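Local structure of L-lactate dehydrogenase (Trichomonas vaginalis, 4UUL) at residues G17-H22 with L52-L56; R33-L39 with P62-V68; D132-C136 with F151-S155; W183-S189 with F315-L320. The protein probably interconverts a 2-hydroxy acid and its 2-keto acid with NAD(H), as lactate and malate dehydrogenases of its superfamily do. The protein carries 1 engineered substitution. All blocks are in the same frame, centred on the assembly; numbering follows the deposited sequence. Where two conformers were deposited one is given.

Contact 1. Residues G17-H22 with L52-L56; sequences GYILSH and LTMEL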
loop_
_atom_site.group_PDB
_atom_site.type_symbol
_atom_site.label_atom_id
_atom_site.label_comp_id
_atom_site.label_asym_id
_atom_site.label_seq_id
_atom_site.Cartn_x
_atom_site.Cartn_y
_atom_site.Cartn_z
ATOM N N GLY B 17 2.686 7.381 -6.263
ATOM C CA GLY B 17 1.305 7.543 -6.643
ATOM C C GLY B 17 0.514 6.251 -6.677
ATOM O O GLY B 17 -0.672 6.197 -6.322
ATOM N N TYR B 18 1.185 5.226 -7.163
ATOM C CA TYR B 18 0.589 3.893 -7.284
ATOM C C TYR B 18 0.125 3.434 -5.892
ATOM O O TYR B 18 -1.018 2.951 -5.710
ATOM C CB TYR B 18 1.622 2.945 -7.842
ATOM C CG TYR B 18 1.179 1.515 -8.063
ATOM C CD1 TYR B 18 0.331 1.173 -9.100
ATOM C CD2 TYR B 18 1.653 0.516 -7.291
ATOM C CE1 TYR B 18 -0.052 -0.146 -9.341
ATOM C CE2 TYR B 18 1.315 -0.788 -7.525
ATOM C CZ TYR B 18 0.467 -1.114 -8.540
ATOM O OH TYR B 18 0.209 -2.426 -8.753
ATOM N N ILE B 19 1.023 3.489 -4.912
ATOM C CA ILE B 19 0.711 2.991 -3.589
ATOM C C ILE B 19 -0.296 3.930 -2.882
ATOM O O ILE B 19 -1.215 3.486 -2.200
ATOM C CB ILE B 19 1.988 2.747 -2.724
ATOM C CG1 ILE B 19 2.925 1.772 -3.419
ATOM C CG2 ILE B 19 1.622 2.303 -1.337
ATOM C CD1 ILE B 19 4.282 1.657 -2.819
ATOM N N LEU B 20 0.007 5.222 -2.941
ATOM C CA LEU B 20 -0.835 6.201 -2.289
ATOM C C LEU B 20 -2.288 6.152 -2.740
ATOM O O LEU B 20 -3.207 6.237 -1.929
ATOM C CB LEU B 20 -0.214 7.569 -2.540
ATOM C CG LEU B 20 -0.780 8.792 -1.910
ATOM C CD1 LEU B 20 -0.770 8.695 -0.372
ATOM C CD2 LEU B 20 0.020 10.035 -2.405
ATOM N N SER B 21 -2.486 6.070 -4.035
ATOM C CA SER B 21 -3.841 5.998 -4.550
ATOM C C SER B 21 -4.588 4.792 -4.020
ATOM O O SER B 21 -5.720 4.932 -3.594
ATOM C CB SER B 21 -3.859 6.017 -6.079
ATOM O OG SER B 21 -3.163 4.906 -6.625
ATOM N N HIS B 22 -3.948 3.630 -4.022
ATOM C CA HIS B 22 -4.632 2.457 -3.496
ATOM C C HIS B 22 -4.900 2.550 -1.988
ATOM O O HIS B 22 -5.964 2.175 -1.506
ATOM C CB HIS B 22 -3.833 1.191 -3.812
ATOM C CG HIS B 22 -3.976 0.689 -5.216
ATOM N ND1 HIS B 22 -3.222 1.153 -6.262
ATOM C CD2 HIS B 22 -4.800 -0.255 -5.742
ATOM C CE1 HIS B 22 -3.602 0.537 -7.375
ATOM N NE2 HIS B 22 -4.556 -0.310 -7.081
ATOM N N LEU B 52 -2.646 2.061 -13.648
ATOM C CA LEU B 52 -2.996 2.323 -12.240
ATOM C C LEU B 52 -4.508 2.306 -12.071
ATOM O O LEU B 52 -5.031 1.675 -11.178
ATOM C CB LEU B 52 -2.380 3.640 -11.713
ATOM C CG LEU B 52 -3.119 4.238 -10.492
ATOM C CD1 LEU B 52 -2.969 3.324 -9.349
ATOM C CD2 LEU B 52 -2.507 5.596 -10.146
ATOM N N THR B 53 -5.217 3.038 -12.925
ATOM C CA THR B 53 -6.655 3.115 -12.752
ATOM C C THR B 53 -7.318 1.769 -12.957
ATOM O O THR B 53 -8.325 1.465 -12.307
ATOM C CB THR B 53 -7.328 4.198 -13.584
ATOM O OG1 THR B 53 -7.215 3.899 -14.962
ATOM C CG2 THR B 53 -6.711 5.560 -13.283
ATOM N N MET B 54 -6.762 0.945 -13.839
ATOM C CA MET B 54 -7.340 -0.381 -14.038
ATOM C C MET B 54 -7.188 -1.204 -12.744
ATOM O O MET B 54 -8.099 -1.976 -12.371
ATOM C CB MET B 54 -6.609 -1.047 -15.153
ATOM C CG MET B 54 -6.976 -0.540 -16.520
ATOM S SD MET B 54 -5.869 -1.159 -17.845
ATOM C CE MET B 54 -6.614 -2.720 -18.227
ATOM N N GLU B 55 -6.046 -1.112 -12.070
ATOM C CA GLU B 55 -5.896 -1.800 -10.795
ATOM C C GLU B 55 -6.780 -1.242 -9.726
ATOM O O GLU B 55 -7.353 -2.035 -8.935
ATOM C CB GLU B 55 -4.451 -1.899 -10.338
ATOM C CG GLU B 55 -3.656 -2.868 -11.180
ATOM C CD GLU B 55 -2.407 -3.300 -10.470
ATOM O OE1 GLU B 55 -2.510 -4.091 -9.493
ATOM O OE2 GLU B 55 -1.305 -2.815 -10.835
ATOM N N LEU B 56 -6.962 0.075 -9.696
ATOM C CA LEU B 56 -7.915 0.629 -8.734
ATOM C C LEU B 56 -9.299 0.048 -8.960
ATOM O O LEU B 56 -9.963 -0.387 -8.018
ATOM C CB LEU B 56 -7.969 2.142 -8.827
ATOM C CG LEU B 56 -6.748 2.937 -8.426
ATOM C CD1 LEU B 56 -6.960 4.422 -8.761
ATOM C CD2 LEU B 56 -6.505 2.820 -6.934
#

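Contact 2. Residues R33-L39 with P62-V68; sequences RQVYLHL and PHLAGFV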
loop_
_atom_site.group_PDB
_atom_site.type_symbol
_atom_site.label_atom_id
_atom_site.label_comp_id
_atom_site.label_asym_id
_atom_site.label_seq_id
_atom_site.Cartn_x
_atom_site.Cartn_y
_atom_site.Cartn_z
ATOM N N ARG B 33 -15.917 8.051 4.842
ATOM C CA ARG B 33 -16.281 8.925 3.744
ATOM C C ARG B 33 -15.673 8.431 2.429
ATOM O O ARG B 33 -14.536 7.967 2.412
ATOM C CB ARG B 33 -15.783 10.327 4.054
ATOM C CG ARG B 33 -16.214 11.358 3.040
ATOM C CD ARG B 33 -15.828 12.754 3.501
ATOM N NE ARG B 33 -16.230 13.743 2.504
ATOM C CZ ARG B 33 -15.804 14.993 2.480
ATOM N NH1 ARG B 33 -14.958 15.404 3.410
ATOM N NH2 ARG B 33 -16.205 15.800 1.511
ATOM N N GLN B 34 -16.412 8.526 1.329
ATOM C CA GLN B 34 -15.829 8.167 0.048
ATOM C C GLN B 34 -14.817 9.188 -0.452
ATOM O O GLN B 34 -14.858 10.365 -0.032
ATOM C CB GLN B 34 -16.893 7.984 -0.997
ATOM C CG GLN B 34 -17.781 6.771 -0.781
ATOM C CD GLN B 34 -18.539 6.451 -2.019
ATOM O OE1 GLN B 34 -19.298 7.288 -2.530
ATOM N NE2 GLN B 34 -18.341 5.243 -2.529
ATOM N N VAL B 35 -13.959 8.730 -1.363
ATOM C CA VAL B 35 -12.965 9.570 -1.981
ATOM C C VAL B 35 -13.115 9.512 -3.495
ATOM O O VAL B 35 -13.536 8.503 -4.064
ATOM C CB VAL B 35 -11.541 9.168 -1.560
ATOM C CG1 VAL B 35 -11.359 9.394 -0.087
ATOM C CG2 VAL B 35 -11.213 7.739 -1.990
ATOM N N TYR B 36 -12.793 10.636 -4.122
ATOM C CA TYR B 36 -12.756 10.762 -5.565
ATOM C C TYR B 36 -11.332 11.232 -5.921
ATOM O O TYR B 36 -10.899 12.281 -5.430
ATOM C CB TYR B 36 -13.805 11.756 -6.107
ATOM C CG TYR B 36 -13.814 11.830 -7.606
ATOM C CD1 TYR B 36 -12.843 12.559 -8.284
ATOM C CD2 TYR B 36 -14.823 11.243 -8.349
ATOM C CE1 TYR B 36 -12.852 12.681 -9.653
ATOM C CE2 TYR B 36 -14.850 11.363 -9.731
ATOM C CZ TYR B 36 -13.841 12.067 -10.378
ATOM O OH TYR B 36 -13.860 12.175 -11.746
ATOM N N LEU B 37 -10.577 10.409 -6.666
ATOM C CA LEU B 37 -9.139 10.668 -6.910
ATOM C C LEU B 37 -8.945 11.431 -8.203
ATOM O O LEU B 37 -9.406 11.032 -9.251
ATOM C CB LEU B 37 -8.352 9.356 -6.942
ATOM C CG LEU B 37 -8.384 8.539 -5.645
ATOM C CD1 LEU B 37 -7.625 7.269 -5.852
ATOM C CD2 LEU B 37 -7.829 9.338 -4.546
ATOM N N HIS B 38 -8.226 12.536 -8.096
ATOM C CA HIS B 38 -7.726 13.279 -9.266
ATOM C C HIS B 38 -6.263 12.892 -9.424
ATOM O O HIS B 38 -5.463 13.095 -8.508
ATOM C CB HIS B 38 -7.853 14.764 -9.043
ATOM C CG HIS B 38 -9.254 15.250 -8.879
ATOM N ND1 HIS B 38 -9.820 16.169 -9.732
ATOM C CD2 HIS B 38 -10.192 15.014 -7.928
ATOM C CE1 HIS B 38 -11.049 16.454 -9.330
ATOM N NE2 HIS B 38 -11.312 15.749 -8.251
ATOM N N LEU B 39 -5.943 12.255 -10.553
ATOM C CA LEU B 39 -4.645 11.632 -10.773
ATOM C C LEU B 39 -3.975 12.326 -11.941
ATOM O O LEU B 39 -4.384 12.157 -13.100
ATOM C CB LEU B 39 -4.831 10.134 -11.037
ATOM C CG LEU B 39 -5.578 9.395 -9.933
ATOM C CD1 LEU B 39 -5.922 7.999 -10.368
ATOM C CD2 LEU B 39 -4.720 9.299 -8.686
ATOM N N PRO B 62 -15.055 -0.121 -1.884
ATOM C CA PRO B 62 -16.305 0.562 -1.565
ATOM C C PRO B 62 -16.138 2.069 -1.331
ATOM O O PRO B 62 -17.086 2.850 -1.451
ATOM C CB PRO B 62 -16.802 -0.133 -0.285
ATOM C CG PRO B 62 -15.653 -0.932 0.206
ATOM C CD PRO B 62 -14.772 -1.230 -0.955
ATOM N N HIS B 63 -14.934 2.491 -0.944
ATOM C CA HIS B 63 -14.706 3.913 -0.633
ATOM C C HIS B 63 -14.431 4.753 -1.858
ATOM O O HIS B 63 -14.360 5.969 -1.755
ATOM C CB HIS B 63 -13.551 4.118 0.364
ATOM C CG HIS B 63 -13.802 3.568 1.721
ATOM N ND1 HIS B 63 -13.566 2.259 2.060
ATOM C CD2 HIS B 63 -14.236 4.173 2.849
ATOM C CE1 HIS B 63 -13.846 2.080 3.332
ATOM N NE2 HIS B 63 -14.254 3.223 3.839
ATOM N N LEU B 64 -14.219 4.129 -2.999
ATOM C CA LEU B 64 -13.835 4.858 -4.191
ATOM C C LEU B 64 -15.046 5.272 -4.983
ATOM O O LEU B 64 -15.672 4.468 -5.646
ATOM C CB LEU B 64 -12.853 4.057 -5.039
ATOM C CG LEU B 64 -12.232 4.781 -6.245
ATOM C CD1 LEU B 64 -11.438 6.010 -5.844
ATOM C CD2 LEU B 64 -11.315 3.854 -7.005
ATOM N N ALA B 65 -15.430 6.545 -4.874
ATOM C CA ALA B 65 -16.572 7.102 -5.621
ATOM C C ALA B 65 -16.291 7.217 -7.083
ATOM O O ALA B 65 -17.174 7.095 -7.903
ATOM C CB ALA B 65 -16.927 8.477 -5.061
ATOM N N GLY B 66 -15.041 7.458 -7.430
ATOM C CA GLY B 66 -14.625 7.642 -8.808
ATOM C C GLY B 66 -13.216 8.220 -8.877
ATOM O O GLY B 66 -12.561 8.394 -7.848
ATOM N N PHE B 67 -12.756 8.514 -10.089
ATOM C CA PHE B 67 -11.452 9.090 -10.311
ATOM C C PHE B 67 -11.435 9.729 -11.701
ATOM O O PHE B 67 -12.274 9.438 -12.566
ATOM C CB PHE B 67 -10.362 8.018 -10.242
ATOM C CG PHE B 67 -10.540 6.926 -11.240
ATOM C CD1 PHE B 67 -10.063 7.052 -12.523
ATOM C CD2 PHE B 67 -11.203 5.772 -10.894
ATOM C CE1 PHE B 67 -10.273 6.040 -13.467
ATOM C CE2 PHE B 67 -11.407 4.769 -11.817
ATOM C CZ PHE B 67 -10.928 4.905 -13.098
ATOM N N VAL B 68 -10.435 10.565 -11.904
ATOM C CA VAL B 68 -10.099 11.076 -13.221
ATOM C C VAL B 68 -8.581 11.012 -13.344
ATOM O O VAL B 68 -7.852 11.437 -12.465
ATOM C CB VAL B 68 -10.619 12.508 -13.476
ATOM C CG1 VAL B 68 -10.044 13.546 -12.531
ATOM C CG2 VAL B 68 -10.378 12.890 -14.937
#

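Contact 3. Residues D132-C136 with F151-S155; sequences DNTNC and FSSLS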
loop_
_atom_site.group_PDB
_atom_site.type_symbol
_atom_site.label_atom_id
_atom_site.label_comp_id
_atom_site.label_asym_id
_atom_site.label_seq_id
_atom_site.Cartn_x
_atom_site.Cartn_y
_atom_site.Cartn_z
ATOM N N ASP B 132 11.189 20.221 -0.837
ATOM C CA ASP B 132 9.809 20.398 -0.444
ATOM C C ASP B 132 9.534 21.707 0.306
ATOM O O ASP B 132 8.551 22.378 0.007
ATOM C CB ASP B 132 9.222 19.171 0.274
ATOM C CG ASP B 132 9.934 18.790 1.524
ATOM O OD1 ASP B 132 11.077 19.267 1.776
ATOM O OD2 ASP B 132 9.367 17.968 2.243
ATOM N N ASN B 133 10.354 22.112 1.289
ATOM C CA ASN B 133 10.046 23.338 1.978
ATOM C C ASN B 133 10.000 24.523 1.026
ATOM O O ASN B 133 9.116 25.385 1.125
ATOM C CB ASN B 133 11.103 23.684 3.049
ATOM C CG ASN B 133 11.286 22.632 4.117
ATOM O OD1 ASN B 133 11.621 21.468 3.821
ATOM N ND2 ASN B 133 11.160 23.049 5.378
ATOM N N THR B 134 10.979 24.603 0.141
ATOM C CA THR B 134 11.046 25.742 -0.774
ATOM C C THR B 134 9.973 25.656 -1.865
ATOM O O THR B 134 9.325 26.667 -2.152
ATOM C CB THR B 134 12.415 25.912 -1.352
ATOM O OG1 THR B 134 13.271 26.224 -0.252
ATOM C CG2 THR B 134 12.484 27.021 -2.397
ATOM N N ASN B 135 9.703 24.441 -2.376
ATOM C CA ASN B 135 8.605 24.289 -3.279
ATOM C C ASN B 135 7.286 24.736 -2.654
ATOM O O ASN B 135 6.455 25.366 -3.325
ATOM C CB ASN B 135 8.495 22.830 -3.714
ATOM C CG ASN B 135 9.636 22.389 -4.631
ATOM O OD1 ASN B 135 10.299 23.197 -5.274
ATOM N ND2 ASN B 135 9.740 21.076 -4.825
ATOM N N CYS B 136 7.104 24.390 -1.373
ATOM C CA CYS B 136 5.904 24.767 -0.657
ATOM C C CYS B 136 5.770 26.301 -0.555
ATOM O O CYS B 136 4.725 26.879 -0.806
ATOM C CB CYS B 136 5.907 24.133 0.720
ATOM S SG CYS B 136 4.379 24.338 1.666
ATOM N N PHE B 151 -1.191 25.157 3.370
ATOM C CA PHE B 151 0.063 24.545 2.892
ATOM C C PHE B 151 0.892 23.945 3.991
ATOM O O PHE B 151 1.068 24.532 5.054
ATOM C CB PHE B 151 0.939 25.621 2.211
ATOM C CG PHE B 151 0.347 26.127 0.920
ATOM C CD1 PHE B 151 0.597 25.484 -0.275
ATOM C CD2 PHE B 151 -0.489 27.222 0.908
ATOM C CE1 PHE B 151 0.017 25.915 -1.454
ATOM C CE2 PHE B 151 -1.096 27.676 -0.289
ATOM C CZ PHE B 151 -0.825 27.020 -1.463
ATOM N N SER B 152 1.503 22.804 3.688
ATOM C CA SER B 152 2.520 22.232 4.553
ATOM C C SER B 152 3.438 21.337 3.718
ATOM O O SER B 152 3.090 21.012 2.589
ATOM C CB SER B 152 1.904 21.493 5.742
ATOM O OG SER B 152 1.184 20.368 5.335
ATOM N N SER B 153 4.555 20.947 4.314
ATOM C CA SER B 153 5.503 20.072 3.675
ATOM C C SER B 153 5.845 18.901 4.578
ATOM O O SER B 153 5.643 18.927 5.789
ATOM C CB SER B 153 6.767 20.810 3.251
ATOM O OG SER B 153 7.542 21.300 4.338
ATOM N N LEU B 154 6.259 17.790 3.958
ATOM C CA LEU B 154 6.416 16.521 4.632
ATOM C C LEU B 154 7.788 16.326 5.270
ATOM O O LEU B 154 8.753 16.101 4.552
ATOM C CB LEU B 154 6.163 15.379 3.620
ATOM C CG LEU B 154 6.125 13.995 4.228
ATOM C CD1 LEU B 154 4.970 13.843 5.189
ATOM C CD2 LEU B 154 6.035 12.939 3.178
ATOM N N SER B 155 7.835 16.266 6.584
ATOM C CA SER B 155 9.049 15.913 7.327
ATOM C C SER B 155 8.847 14.614 8.141
ATOM O O SER B 155 9.808 14.132 8.729
ATOM C CB SER B 155 9.538 17.094 8.169
ATOM O OG SER B 155 8.523 17.509 8.983
HETATM O O HOH W 1 9.445 19.408 4.764
#

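Contact 4. Residues W183-S189 with F315-L320; sequences WGNHGES and FTEKDL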
loop_
_atom_site.group_PDB
_atom_site.type_symbol
_atom_site.label_atom_id
_atom_site.label_comp_id
_atom_site.label_asym_id
_atom_site.label_seq_id
_atom_site.Cartn_x
_atom_site.Cartn_y
_atom_site.Cartn_z
ATOM N N TRP B 183 13.548 19.429 12.762
ATOM C CA TRP B 183 13.271 20.849 12.596
ATOM C C TRP B 183 13.885 21.387 11.289
ATOM O O TRP B 183 14.957 20.928 10.870
ATOM C CB TRP B 183 13.905 21.694 13.716
ATOM C CG TRP B 183 13.634 21.385 15.144
ATOM C CD1 TRP B 183 14.196 20.395 15.894
ATOM C CD2 TRP B 183 12.837 22.165 16.041
ATOM N NE1 TRP B 183 13.793 20.509 17.205
ATOM C CE2 TRP B 183 12.961 21.594 17.325
ATOM C CE3 TRP B 183 12.021 23.295 15.878
ATOM C CZ2 TRP B 183 12.323 22.126 18.435
ATOM C CZ3 TRP B 183 11.430 23.852 17.004
ATOM C CH2 TRP B 183 11.573 23.255 18.249
ATOM N N GLY B 184 13.260 22.417 10.743
ATOM C CA GLY B 184 13.907 23.218 9.726
ATOM C C GLY B 184 13.687 22.714 8.331
ATOM O O GLY B 184 12.569 22.348 7.931
ATOM N N ASN B 185 14.765 22.724 7.570
ATOM C CA ASN B 185 14.776 22.322 6.152
ATOM C C ASN B 185 15.029 20.833 6.031
ATOM O O ASN B 185 15.558 20.217 6.878
ATOM C CB ASN B 185 15.890 23.078 5.423
ATOM C CG ASN B 185 15.703 23.137 3.924
ATOM O OD1 ASN B 185 14.675 22.635 3.398
ATOM N ND2 ASN B 185 16.697 23.688 3.211
ATOM N N HIS B 186 14.767 20.305 4.861
ATOM C CA HIS B 186 15.500 19.064 4.346
ATOM C C HIS B 186 16.877 19.386 3.896
ATOM O O HIS B 186 17.288 20.554 3.913
ATOM C CB HIS B 186 14.744 18.432 3.233
ATOM C CG HIS B 186 13.683 17.537 3.795
ATOM N ND1 HIS B 186 12.342 17.771 3.635
ATOM C CD2 HIS B 186 13.770 16.435 4.586
ATOM C CE1 HIS B 186 11.650 16.803 4.212
ATOM N NE2 HIS B 186 12.493 16.038 4.878
ATOM N N GLY B 187 17.618 18.404 3.479
ATOM C CA GLY B 187 18.978 18.583 3.036
ATOM C C GLY B 187 19.874 18.570 4.206
ATOM O O GLY B 187 19.491 18.179 5.343
ATOM N N GLU B 188 21.069 19.046 3.924
ATOM C CA GLU B 188 22.165 19.049 4.834
ATOM C C GLU B 188 21.846 19.764 6.116
ATOM O O GLU B 188 22.426 19.403 7.108
ATOM C CB GLU B 188 23.404 19.661 4.153
ATOM C CG GLU B 188 23.972 18.809 3.015
ATOM C CD GLU B 188 25.230 19.390 2.396
ATOM O OE1 GLU B 188 25.682 20.470 2.843
ATOM O OE2 GLU B 188 25.764 18.762 1.461
ATOM N N SER B 189 20.973 20.781 6.116
ATOM C CA SER B 189 20.775 21.556 7.308
ATOM C C SER B 189 19.697 21.039 8.257
ATOM O O SER B 189 19.458 21.609 9.298
ATOM C CB SER B 189 20.499 23.035 6.992
ATOM O OG SER B 189 19.202 23.217 6.520
ATOM N N PHE B 315 21.049 28.019 11.719
ATOM C CA PHE B 315 21.710 27.667 10.467
ATOM C C PHE B 315 20.670 27.206 9.435
ATOM O O PHE B 315 20.733 27.555 8.255
ATOM C CB PHE B 315 22.723 26.549 10.714
ATOM C CG PHE B 315 23.537 26.177 9.540
ATOM C CD1 PHE B 315 24.715 26.854 9.256
ATOM C CD2 PHE B 315 23.168 25.133 8.732
ATOM C CE1 PHE B 315 25.500 26.494 8.177
ATOM C CE2 PHE B 315 23.917 24.774 7.621
ATOM C CZ PHE B 315 25.108 25.449 7.350
ATOM N N THR B 316 19.691 26.382 9.839
ATOM C CA THR B 316 18.690 25.872 8.901
ATOM C C THR B 316 17.726 26.986 8.525
ATOM O O THR B 316 17.272 27.061 7.374
ATOM C CB THR B 316 18.014 24.609 9.432
ATOM O OG1 THR B 316 17.295 23.978 8.354
ATOM C CG2 THR B 316 17.011 24.913 10.542
ATOM N N GLU B 317 17.433 27.915 9.425
ATOM C CA GLU B 317 16.660 29.101 9.078
ATOM C C GLU B 317 17.343 29.907 7.989
ATOM O O GLU B 317 16.747 30.283 6.973
ATOM C CB GLU B 317 16.448 29.962 10.316
ATOM C CG GLU B 317 15.759 31.318 10.100
ATOM C CD GLU B 317 15.825 32.162 11.349
ATOM O OE1 GLU B 317 16.918 32.373 11.881
ATOM O OE2 GLU B 317 14.812 32.609 11.767
ATOM N N LYS B 318 18.630 30.181 8.194
ATOM C CA LYS B 318 19.412 30.929 7.203
ATOM C C LYS B 318 19.381 30.195 5.847
ATOM O O LYS B 318 19.196 30.794 4.785
ATOM C CB LYS B 318 20.861 31.099 7.725
ATOM C CG LYS B 318 21.757 31.855 6.778
ATOM C CD LYS B 318 23.130 32.097 7.461
ATOM C CE LYS B 318 24.153 32.828 6.613
ATOM N NZ LYS B 318 24.513 32.115 5.419
ATOM N N ASP B 319 19.541 28.871 5.877
ATOM C CA ASP B 319 19.512 28.041 4.673
ATOM C C ASP B 319 18.180 28.193 3.944
ATOM O O ASP B 319 18.156 28.398 2.717
ATOM C CB ASP B 319 19.728 26.599 5.087
ATOM C CG ASP B 319 19.806 25.644 3.985
ATOM O OD1 ASP B 319 20.360 25.971 2.934
ATOM O OD2 ASP B 319 19.329 24.481 4.154
ATOM N N LEU B 320 17.067 28.158 4.667
ATOM C CA LEU B 320 15.758 28.303 4.016
ATOM C C LEU B 320 15.571 29.654 3.386
ATOM O O LEU B 320 15.031 29.735 2.285
ATOM C CB LEU B 320 14.659 28.008 5.010
ATOM C CG LEU B 320 14.448 26.526 5.286
ATOM C CD1 LEU B 320 13.768 26.345 6.639
ATOM C CD2 LEU B 320 13.656 25.902 4.180
HETATM O O HOH W 2 19.838 21.865 3.607
#

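Contact 1. Residues G17-H22 with L52-L56
The hydroxyl of Y18 donates the one hydrogen bond between the two segments, to OE2 of E55. The bond is short, OH to OE2 2.6 Å. OE2 lies at the edge of the tyrosine ring and is met on its syn side, 32° out of the carboxylate plane; the ring and carboxylate planes are turned 56° apart. Both ends also have partners on the second subunit: A242 N of that subunit binds Y18 OH, and its A241 N and S243 OG bind E55 OE1, so the pair belongs to the dimer interface as well.

Packing makes up much of the rest. In the conformer described, L52 is a knob in a hole formed by G17, Y18, S21 and H22. CD2 of L56 sits over the face of the H22 imidazole in a CH-pi contact, 3.5 Å from the centroid and almost on the ring normal. A polar anchor holds the same ring: H22 ND1 donates to Y18 O one turn back, at 2.9 Å, which helps fix its rotation.

The axes of the two segments approach to 10.5 Å and run roughly parallel, at 27°. Helices 15-25 and 46-57 lie against strand 35-40 of the Rossmann sheet: S21 and L56 both touch L37, and L56 also reaches L39.

Contact 2. Residues R33-L39 with P62-V68
With CG anti to the backbone nitrogen (chi1 -177°), the side chain of Y36 is laid across the neighbouring strand, and one face of its ring covers the G66-F67 peptide, G66 C lying 3.4 Å above the ring plane. G66 has no side chain, which leaves room for the ring at this point. Q34 instead has CG anti to its carbonyl carbon (chi1 -69°) and an extended chain beyond, which brings NE2 to P62 O at 2.9 Å, close to the plane of its own amide.

The backbones pair in parallel from V35 to L39. V35 N donates to H63 O and V35 O accepts from A65 N, both at 2.8 Å; further on, L37 N donates to G66 O, V68 N to L37 O and L39 N to V68 O. L37 and L64 cross at about a right angle, CG to CD1 4.0 Å, while CG1 of V68 packs on the ring of H38, whose ND1 is bonded to A75 O and NE2 to H6.

This is the pairing within the beta-alpha-beta unit 35-40, 46-57, 64-70 of the Rossmann fold. Strand 64-70 is outermost in the sheet within this chain; strand 5-10 flanks 35-40 across from it, and L39 and F67 pack on helix 46-57.

Contact 3. Residues D132-C136 with F151-S155
A water is gripped by three side chains: D132 OD2 at 2.9 Å, N133 OD1 at 3.1 Å and S153 OG at 2.7 Å. It donates toward the carboxylate and the amide oxygen, though it has more acceptors within reach than protons to give. Since S153 OG stays 4.0 Å from N133 CG, the water carries the polar link across this part of the contact. The other end of the N133 amide, ND2, is hydrogen-bonded to V284 O. The same carboxylate oxygen that holds the water, D132 OD2, lies 3.0 Å from L154 O, two acceptors brought close without a bond.

Helix 132-141 and strand 151-153 are consecutive parts of a beta-alpha-beta unit that starts at strand 124-127, in the second half of the Rossmann fold, and the two segments run nearly antiparallel, at 167°. D132 and L154 each bind NADH in other structures of this protein. Within the cofactor site, D132 OD1 is hydrogen-bonded to ND1 of H186, the predicted proton acceptor.

Farther along the helix the contact turns apolar. With SG anti to its backbone nitrogen (chi1 -173°), C136 reaches toward the strand and its SG lies 3.7 Å from F151 CB; the sulfur is oblique to the F151 ring, 5.5 Å from its centroid.

Contact 4. Residues W183-S189 with F315-L320
T316 and D319, on one side of helix 307-337, hold the loop that joins strands 177-183 and 191-193 in the C-terminal alpha/beta domain and carries H186, the predicted proton acceptor. The tight part is buried. N185 N donates to T316 OG1 at 2.9 Å, a fairly straight bond, and CG2 of the same threonine packs on G184 CA at 3.6 Å, where the glycine has no side chain to block it. L320 closes in from the next turn, its CD2 3.4 Å from N185 CG. S189 OG lies between two helix residues, 2.8 Å from T316 OG1 and donating to D319 OD2 at 2.7 Å.

Toward solvent the fit is looser. Exposed F315 meets S189 CB with its ring edge, CD2 to CB 3.8 Å, while at exposed G187 and E188 the loop reaches the helix through a water, which donates to H186 O and D319 OD2 and accepts from S189 N.

D319 OD2 is thus a shared acceptor. N185, with CG anti to its backbone nitrogen (chi1 -160°), points its amide at the carboxylate, and ND2 meets OD2 at 2.9 Å from the face of the carboxylate plane opposite to the one S189 OG approaches.

Overall arrangement
From the N terminus, helix 15-25 leads into strand 35-40, then helix 46-57 and strand 64-70. Contact 1 closes a loop of 29 residues and contact 2 one of 22; the two cross, their segments alternating, and they touch directly: T53 packs on F67 and S21 on L37, so the helix pair is fixed to the edge of the parallel sheet. Contact 3 follows in series, closing a short loop near the other edge of that sheet, about 25 Å from contact 2 between centres. Contact 4 comes last and spans 125 intervening residues within the C-terminal domain. It meets contact 3 at the D132-H186 pair and where N133 ND2 bonds G184 O, tying the two domains together at the predicted active site.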